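Local coordinates for protein gamma tubulin complex adapter mto2 (Schizosaccharomyces pombe, PDB 6GDJ) that acts together with mto1 to promote nucleation of at least a subset of cytoplasmic microtubules by recruiting the gamma-tubulin complex to interphase and equatorial microtubule organizing centers, at residues A[4-9]-A[35-40]; A[11-16]-A[57-62]. All coordinates share one frame; numbering follows the deposited sequence.

Contact 1. Residues A[4-9]-A[35-40]; sequences APLSTM and HAITLV
Leu6 and Met9 of helix 5-17 face Ala36, Ile37 and Val40 of helix 23-42, the two short segments running antiparallel at 165° with their axes 10.9 Å apart at closest approach. This is one helix-helix face of the three-helix unit that forms each subunit of the Mto2 twin-cysteine dimerisation domain. The wide axis spacing is bridged by side chains alone, all of them apolar, and no hydrogen bond crosses.

The Met9 chain is extended through its first two torsions, with CG opposite the backbone N (chi1 176°), and bends only at chi3. That bend (chi3 67°) turns CE toward Ile37. Met9 SD then rests on Ala36 CB at 3.8 Å. CE lies over the same methyl and also meets Ile37. The Ala36 methyl thus meets both the sulfur and the terminal methyl of Met9.

Leu6 spreads its two methyls over two partners one helical turn apart. CD1 goes to Ile37, whose side chain it meets at about a right angle. Leu6 CD2 touches Val40 CG1 more loosely, at 4.1 Å.

Met9 and Val40 also touch Cys52 on helix 46-72, so the third helix closes one flank of this contact. On helix 23-42, Leu39 and Thr38 pack on Val47 of the second subunit instead.

Ile37 contributes one carbon to both neighbours: its CG1 lies 3.8 Å from Leu6 CD1 and 3.8 Å from Met9 CE.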
loop_
_atom_site.group_PDB
_atom_site.type_symbol
_atom_site.label_atom_id
_atom_site.label_comp_id
_atom_site.label_asym_id
_atom_site.label_seq_id
_atom_site.Cartn_x
_atom_site.Cartn_y
_atom_site.Cartn_z
ATOM N N ALA A 4 17.784 1.416 6.766
ATOM C CA ALA A 4 17.471 1.200 5.370
ATOM C C ALA A 4 15.963 1.298 5.173
ATOM O O ALA A 4 15.209 0.966 6.046
ATOM C CB ALA A 4 17.956 -0.157 4.924
ATOM N N PRO A 5 15.529 1.690 3.978
ATOM C CA PRO A 5 14.087 1.685 3.675
ATOM C C PRO A 5 13.388 0.335 3.953
ATOM O O PRO A 5 12.257 0.329 4.435
ATOM C CB PRO A 5 14.052 2.048 2.190
ATOM C CG PRO A 5 15.244 2.892 2.020
ATOM C CD PRO A 5 16.306 2.253 2.857
ATOM N N LEU A 6 14.045 -0.768 3.634
ATOM C CA LEU A 6 13.506 -2.088 3.932
ATOM C C LEU A 6 13.138 -2.258 5.409
ATOM O O LEU A 6 12.029 -2.706 5.757
ATOM C CB LEU A 6 14.518 -3.125 3.516
ATOM C CG LEU A 6 14.291 -4.556 3.944
ATOM C CD1 LEU A 6 13.012 -4.991 3.326
ATOM C CD2 LEU A 6 15.465 -5.433 3.453
ATOM N N SER A 7 14.069 -1.864 6.284
ATOM C CA SER A 7 13.814 -1.896 7.718
ATOM C C SER A 7 12.729 -1.011 8.231
ATOM O O SER A 7 11.947 -1.423 9.067
ATOM C CB SER A 7 15.102 -1.575 8.456
ATOM O OG SER A 7 16.019 -2.505 7.993
ATOM N N THR A 8 12.603 0.185 7.669
ATOM C CA THR A 8 11.517 1.122 8.035
ATOM C C THR A 8 10.149 0.534 7.700
ATOM O O THR A 8 9.226 0.629 8.469
ATOM C CB THR A 8 11.688 2.539 7.441
ATOM O OG1 THR A 8 11.537 2.580 6.050
ATOM C CG2 THR A 8 13.049 3.031 7.822
ATOM N N MET A 9 10.118 -0.113 6.543
ATOM C CA MET A 9 8.894 -0.741 6.065
ATOM C C MET A 9 8.506 -1.978 6.941
ATOM O O MET A 9 7.355 -2.087 7.374
ATOM C CB MET A 9 9.066 -1.149 4.604
ATOM C CG MET A 9 7.896 -1.886 4.021
ATOM S SD MET A 9 8.167 -2.355 2.267
ATOM C CE MET A 9 9.472 -3.558 2.426
ATOM N N HIS A 35 6.176 -8.244 -1.849
ATOM C CA HIS A 35 6.734 -8.026 -3.156
ATOM C C HIS A 35 7.832 -6.959 -3.145
ATOM O O HIS A 35 8.806 -7.082 -3.880
ATOM C CB HIS A 35 5.632 -7.673 -4.175
ATOM C CG HIS A 35 4.656 -8.769 -4.392
ATOM N ND1 HIS A 35 5.058 -10.069 -4.619
ATOM C CD2 HIS A 35 3.306 -8.783 -4.333
ATOM C CE1 HIS A 35 3.985 -10.829 -4.770
ATOM N NE2 HIS A 35 2.902 -10.076 -4.600
ATOM N N ALA A 36 7.699 -5.938 -2.283
ATOM C CA ALA A 36 8.764 -4.962 -2.153
ATOM C C ALA A 36 10.037 -5.578 -1.653
ATOM O O ALA A 36 11.131 -5.262 -2.131
ATOM C CB ALA A 36 8.316 -3.800 -1.278
ATOM N N ILE A 37 9.919 -6.461 -0.694
ATOM C CA ILE A 37 11.118 -7.183 -0.205
ATOM C C ILE A 37 11.787 -7.959 -1.362
ATOM O O ILE A 37 12.997 -7.930 -1.527
ATOM C CB ILE A 37 10.796 -8.125 0.970
ATOM C CG1 ILE A 37 10.300 -7.307 2.164
ATOM C CG2 ILE A 37 11.973 -9.009 1.307
ATOM C CD1 ILE A 37 9.645 -8.123 3.259
ATOM N N THR A 38 10.960 -8.658 -2.168
ATOM C CA THR A 38 11.495 -9.360 -3.326
ATOM C C THR A 38 12.264 -8.423 -4.223
ATOM O O THR A 38 13.336 -8.747 -4.680
ATOM C CB THR A 38 10.407 -10.098 -4.077
ATOM O OG1 THR A 38 9.735 -10.961 -3.197
ATOM C CG2 THR A 38 10.947 -10.838 -5.279
ATOM N N LEU A 39 11.678 -7.230 -4.496
ATOM C CA LEU A 39 12.364 -6.279 -5.366
ATOM C C LEU A 39 13.670 -5.731 -4.747
ATOM O O LEU A 39 14.640 -5.563 -5.436
ATOM C CB LEU A 39 11.423 -5.092 -5.667
ATOM C CG LEU A 39 10.224 -5.428 -6.553
ATOM C CD1 LEU A 39 9.165 -4.398 -6.539
ATOM C CD2 LEU A 39 10.712 -5.702 -7.945
ATOM N N VAL A 40 13.708 -5.478 -3.435
ATOM C CA VAL A 40 14.977 -5.061 -2.799
ATOM C C VAL A 40 16.029 -6.131 -3.006
ATOM O O VAL A 40 17.162 -5.831 -3.257
ATOM C CB VAL A 40 14.749 -4.842 -1.306
ATOM C CG1 VAL A 40 16.067 -4.720 -0.561
ATOM C CG2 VAL A 40 13.880 -3.641 -1.038
#

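Contact 2. Residues A[11-16]-A[57-62]; sequences TALMRL and ELCLGL
Leu16 lays a methyl against Cys59 SG across the two helices, and Ala12 CB meets Cys59 CB. Leu16 holds its CG opposite the backbone N (chi1 176°), which carries both methyls out to helix 46-72. Leu16 CD1 lands on Leu62 CB at 3.7 Å. Leu16 CD2 splits its contact between Leu62 CD1 and, at 4.0 Å, Cys59 SG. The Leu16 and Leu62 side chains meet at a slant.

Cys59 lays its CB against Ala12 CB at 3.7 Å. Its sulfur turns to the backbone of Leu13, with Cys59 SG 3.9 Å from Leu13 CA. The small side chains of Ala12 and Cys59 are consistent with the close approach: within the three-helix unit of this dimerisation domain the segments run roughly parallel, at 25°, with axes 8.3 Å apart. Helix 23-42 adds Val29 against Cys59 and Ile25 against Leu62. Leu62 also packs on Ile25 of the second subunit.

An alanine in place of Leu16 would probably open a gap beside Leu62 and take a packing partner from Cys59 SG.

On the outer side, Leu60 sends CD2 between Ala12 CB and the Arg15 guanidinium. The arginine chain bends at chi3 (67°), and its head meets the leucine obliquely. Arg15 NH2 hydrogen-bonds a bound glycerol, probably from the crystallisation liquor, while Arg15 NH1 lies 3.5 Å from Leu60 CD2.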
loop_
_atom_site.group_PDB
_atom_site.type_symbol
_atom_site.label_atom_id
_atom_site.label_comp_id
_atom_site.label_asym_id
_atom_site.label_seq_id
_atom_site.Cartn_x
_atom_site.Cartn_y
_atom_site.Cartn_z
ATOM N N THR A 11 9.430 -2.572 10.077
ATOM C CA THR A 11 8.989 -2.138 11.414
ATOM C C THR A 11 7.565 -1.586 11.408
ATOM O O THR A 11 6.739 -1.859 12.257
ATOM C CB THR A 11 9.982 -1.113 11.967
ATOM O OG1 THR A 11 11.243 -1.770 12.130
ATOM C CG2 THR A 11 9.495 -0.512 13.313
ATOM N N ALA A 12 7.268 -0.750 10.377
ATOM C CA ALA A 12 5.960 -0.184 10.279
ATOM C C ALA A 12 4.855 -1.221 10.070
ATOM O O ALA A 12 3.794 -1.098 10.696
ATOM C CB ALA A 12 5.924 0.849 9.142
ATOM N N LEU A 13 5.138 -2.258 9.280
ATOM C CA LEU A 13 4.160 -3.342 9.118
ATOM C C LEU A 13 3.957 -4.113 10.413
ATOM O O LEU A 13 2.846 -4.416 10.791
ATOM C CB LEU A 13 4.602 -4.270 8.033
ATOM C CG LEU A 13 3.741 -5.516 7.836
ATOM C CD1 LEU A 13 2.297 -5.152 7.567
ATOM C CD2 LEU A 13 4.366 -6.365 6.774
ATOM N N MET A 14 5.061 -4.377 11.103
ATOM C CA MET A 14 4.946 -5.092 12.369
ATOM C C MET A 14 4.080 -4.304 13.359
ATOM O O MET A 14 3.273 -4.877 14.101
ATOM C CB MET A 14 6.344 -5.355 12.914
ATOM C CG MET A 14 7.072 -6.425 12.142
ATOM S SD MET A 14 8.779 -6.728 12.626
ATOM C CE MET A 14 8.486 -7.480 14.166
ATOM N N ARG A 15 4.276 -2.960 13.411
ATOM C CA ARG A 15 3.441 -2.137 14.223
ATOM C C ARG A 15 1.953 -2.223 13.793
ATOM O O ARG A 15 1.067 -2.358 14.620
ATOM C CB ARG A 15 3.964 -0.734 14.301
ATOM C CG ARG A 15 5.291 -0.635 15.013
ATOM C CD ARG A 15 5.827 0.801 14.961
ATOM N NE ARG A 15 5.017 1.733 15.723
ATOM C CZ ARG A 15 4.981 3.056 15.497
ATOM N NH1 ARG A 15 5.776 3.600 14.614
ATOM N NH2 ARG A 15 4.178 3.796 16.183
ATOM N N LEU A 16 1.705 -2.082 12.480
ATOM C CA LEU A 16 0.321 -2.151 12.006
ATOM C C LEU A 16 -0.367 -3.443 12.403
ATOM O O LEU A 16 -1.496 -3.398 12.819
ATOM C CB LEU A 16 0.348 -2.034 10.490
ATOM C CG LEU A 16 -1.015 -2.180 9.804
ATOM C CD1 LEU A 16 -2.014 -1.176 10.360
ATOM C CD2 LEU A 16 -0.851 -2.142 8.272
ATOM N N GLU A 57 5.159 4.428 5.136
ATOM C CA GLU A 57 4.266 5.533 5.436
ATOM C C GLU A 57 2.761 5.157 5.415
ATOM O O GLU A 57 1.965 5.641 6.204
ATOM C CB GLU A 57 4.541 6.747 4.495
ATOM C CG GLU A 57 5.908 7.347 4.566
ATOM N N LEU A 58 2.409 4.253 4.485
ATOM C CA LEU A 58 1.053 3.768 4.438
ATOM C C LEU A 58 0.683 3.022 5.750
ATOM O O LEU A 58 -0.361 3.242 6.352
ATOM C CB LEU A 58 0.914 2.823 3.254
ATOM C CG LEU A 58 -0.452 2.130 3.233
ATOM C CD1 LEU A 58 -1.638 3.032 3.227
ATOM C CD2 LEU A 58 -0.464 1.198 2.065
ATOM N N CYS A 59 1.602 2.155 6.152
ATOM C CA CYS A 59 1.404 1.374 7.380
ATOM C C CYS A 59 1.265 2.303 8.574
ATOM O O CYS A 59 0.415 2.109 9.416
ATOM C CB CYS A 59 2.561 0.405 7.584
ATOM S SG CYS A 59 2.535 -1.028 6.482
ATOM N N LEU A 60 2.110 3.325 8.615
ATOM C CA LEU A 60 2.030 4.281 9.730
ATOM C C LEU A 60 0.763 5.147 9.720
ATOM O O LEU A 60 0.194 5.512 10.729
ATOM C CB LEU A 60 3.283 5.142 9.774
ATOM C CG LEU A 60 4.605 4.402 10.086
ATOM C CD1 LEU A 60 5.763 5.406 10.097
ATOM C CD2 LEU A 60 4.449 3.569 11.348
ATOM N N GLY A 61 0.241 5.430 8.505
ATOM C CA GLY A 61 -0.990 6.167 8.420
ATOM C C GLY A 61 -2.156 5.329 8.854
ATOM O O GLY A 61 -3.035 5.810 9.534
ATOM N N LEU A 62 -2.104 4.010 8.508
ATOM C CA LEU A 62 -3.126 3.075 9.019
ATOM C C LEU A 62 -3.075 2.892 10.549
ATOM O O LEU A 62 -4.092 2.875 11.218
ATOM C CB LEU A 62 -3.012 1.707 8.321
ATOM C CG LEU A 62 -3.351 1.727 6.830
ATOM C CD1 LEU A 62 -2.855 0.469 6.191
ATOM C CD2 LEU A 62 -4.860 1.914 6.648
#

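Overall arrangement
From the N terminus, helix 5-17 supplies the first segment of both contacts, 4-9 and then 11-16. Helix 23-42 follows and turns back along it, so that 35-40 closes the first loop in contact 1. The chain then enters helix 46-72, where 57-62 closes the longer loop of contact 2. The two loops cross, because 11-16 lies between the segments of contact 1 while its partner 57-62 lies beyond them. Their centres are 13 Å apart. Contact 1 ties the first helix to the second in antiparallel fashion; contact 2 ties it to the third, nearly parallel. Helix 5-17 is thus held against both others, and both contacts also touch the second subunit.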